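Local atomic coordinates of protein Rv1364c/MT1410 (PDB entry 3KE6), a protein that probably acts in sigma-factor regulation, joining a manganese-binding PP2C-type phosphatase domain to an RsbW-like, anti-sigma-factor kinase domain. Residues A[367-372]-A[380-385]. Sequence-based numbering, arbitrary orientation.
Sequences EARIMH and TLTHRL
Segments 367-372 and 380-385 lie on the two strands of the beta hairpin 367-373/376-391, the last in the RsbW-like kinase domain, in which Glu367 faces Thr382, Ala368 faces Leu381 and Arg369 faces Thr380. At the hydrogen-bonded pair Arg369–Thr380, Thr380 N donates to Arg369 O at 2.8 Å, and Arg369 N returns a bond to Thr380 O. Thr382 N likewise reaches Glu367 O at 2.8 Å, whereas the reverse bond from Glu367 N is weak. Between these pairs Ala368 and Leu381 form a non-hydrogen-bonded pair, and Ala368 CA lies 3.3 Å from Thr380 O in a CA-H...O contact. As in the alpha/beta sandwich of histidine kinase-like ATPases, one side of the sheet meets helices: Leu381 packs on Ala301 and Ile302 of helix 292-312, a place suited to its branched, apolar end. The other face carries Glu367, Arg369, Thr380 and Thr382, charged and hydroxyl-bearing side chains suited to partial exposure, the beta-branched threonines also favouring the extended strand. Here the Arg369 chain bends at chi3 (-78°), bringing NH1 to 2.6 Å from Glu367 OE1 in a salt bridge along one strand; OE1 uses its anti lone pair, 30° out of the guanidinium plane. A water lies 3.2 Å from Thr380 OG1 and 3.1 Å from Thr382 OG1, joining both hydroxyls and, weakly, Arg369 NH1. The Glu367 and Thr382 side chains lie side by side, touching through CG and CB, while Met371 CE meets Thr380 CG2 at 3.7 Å, their side chains crossing almost perpendicularly.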
# COMPACT_ATOMS: atom_id res chain seq x y z
N GLU A 367 11.54 -8.87 -12.12
CA GLU A 367 12.80 -8.79 -12.91
C GLU A 367 13.93 -9.62 -12.31
O GLU A 367 14.15 -9.62 -11.12
CB GLU A 367 13.31 -7.34 -13.00
CG GLU A 367 12.33 -6.26 -12.48
CD GLU A 367 12.78 -4.82 -12.72
OE1 GLU A 367 13.99 -4.58 -12.98
OE2 GLU A 367 11.89 -3.92 -12.67
N ALA A 368 14.69 -10.28 -13.18
CA ALA A 368 15.82 -11.09 -12.75
C ALA A 368 17.00 -10.88 -13.68
O ALA A 368 16.83 -10.54 -14.84
CB ALA A 368 15.43 -12.55 -12.72
N ARG A 369 18.21 -11.09 -13.16
CA ARG A 369 19.43 -10.89 -13.92
C ARG A 369 20.52 -11.83 -13.43
O ARG A 369 20.53 -12.19 -12.27
CB ARG A 369 19.87 -9.45 -13.78
CG ARG A 369 19.30 -8.56 -14.83
CD ARG A 369 19.15 -7.16 -14.36
NE ARG A 369 17.97 -7.03 -13.50
CZ ARG A 369 17.27 -5.91 -13.33
NH1 ARG A 369 16.22 -5.92 -12.53
NH2 ARG A 369 17.59 -4.77 -13.97
N ILE A 370 21.41 -12.24 -14.31
CA ILE A 370 22.54 -13.06 -13.93
C ILE A 370 23.77 -12.36 -14.51
O ILE A 370 23.74 -11.90 -15.65
CB ILE A 370 22.45 -14.53 -14.47
CG1 ILE A 370 21.48 -15.43 -13.69
CG2 ILE A 370 23.75 -15.25 -14.22
CD1 ILE A 370 20.11 -14.87 -13.30
N MET A 371 24.83 -12.24 -13.71
CA MET A 371 26.13 -11.72 -14.14
C MET A 371 27.22 -12.74 -13.82
O MET A 371 27.15 -13.43 -12.79
CB MET A 371 26.42 -10.42 -13.40
CG MET A 371 25.65 -9.23 -13.91
SD MET A 371 24.89 -8.16 -12.67
CE MET A 371 23.76 -9.29 -11.88
N HIS A 372 28.21 -12.84 -14.68
CA HIS A 372 29.32 -13.77 -14.49
C HIS A 372 30.62 -12.99 -14.58
O HIS A 372 30.75 -12.05 -15.38
CB HIS A 372 29.35 -14.86 -15.59
CG HIS A 372 28.14 -15.76 -15.62
ND1 HIS A 372 27.81 -16.61 -14.59
CD2 HIS A 372 27.21 -15.96 -16.59
CE1 HIS A 372 26.71 -17.28 -14.91
NE2 HIS A 372 26.33 -16.90 -16.12
N THR A 380 20.37 -11.81 -9.48
CA THR A 380 19.60 -10.80 -8.77
C THR A 380 18.13 -10.89 -9.10
O THR A 380 17.75 -11.43 -10.14
CB THR A 380 20.03 -9.39 -9.16
OG1 THR A 380 19.78 -9.20 -10.57
CG2 THR A 380 21.53 -9.18 -8.87
N LEU A 381 17.31 -10.34 -8.22
CA LEU A 381 15.90 -10.18 -8.53
C LEU A 381 15.34 -8.91 -7.96
O LEU A 381 15.80 -8.42 -6.96
CB LEU A 381 15.10 -11.37 -8.05
CG LEU A 381 14.98 -11.70 -6.58
CD1 LEU A 381 14.13 -10.63 -5.82
CD2 LEU A 381 14.34 -13.08 -6.44
N THR A 382 14.38 -8.35 -8.68
CA THR A 382 13.60 -7.23 -8.18
C THR A 382 12.15 -7.64 -8.33
O THR A 382 11.71 -7.95 -9.45
CB THR A 382 13.84 -5.98 -8.97
OG1 THR A 382 15.24 -5.75 -9.10
CG2 THR A 382 13.21 -4.82 -8.30
N HIS A 383 11.43 -7.66 -7.22
CA HIS A 383 10.00 -8.01 -7.21
C HIS A 383 9.17 -6.98 -6.45
O HIS A 383 9.43 -6.72 -5.27
CB HIS A 383 9.84 -9.36 -6.54
CG HIS A 383 8.45 -9.89 -6.59
ND1 HIS A 383 7.98 -10.58 -7.68
CD2 HIS A 383 7.45 -9.86 -5.69
CE1 HIS A 383 6.73 -10.95 -7.45
NE2 HIS A 383 6.39 -10.53 -6.25
N ARG A 384 8.19 -6.38 -7.13
CA ARG A 384 7.26 -5.45 -6.48
C ARG A 384 6.31 -6.20 -5.55
O ARG A 384 5.72 -7.15 -5.98
CB ARG A 384 6.45 -4.71 -7.55
CG ARG A 384 5.47 -3.64 -7.02
CD ARG A 384 5.10 -2.61 -8.10
NE ARG A 384 5.86 -1.36 -7.94
CZ ARG A 384 6.66 -0.80 -8.85
NH1 ARG A 384 6.83 -1.33 -10.05
NH2 ARG A 384 7.29 0.33 -8.56
N LEU A 385 6.21 -5.79 -4.29
CA LEU A 385 5.26 -6.40 -3.35
C LEU A 385 3.85 -5.76 -3.49
O LEU A 385 3.72 -4.58 -3.78
CB LEU A 385 5.76 -6.28 -1.90
CG LEU A 385 7.09 -7.00 -1.55
CD1 LEU A 385 7.40 -6.99 -0.04
CD2 LEU A 385 7.09 -8.45 -2.03
O HOH W 1 16.96 -7.65 -10.80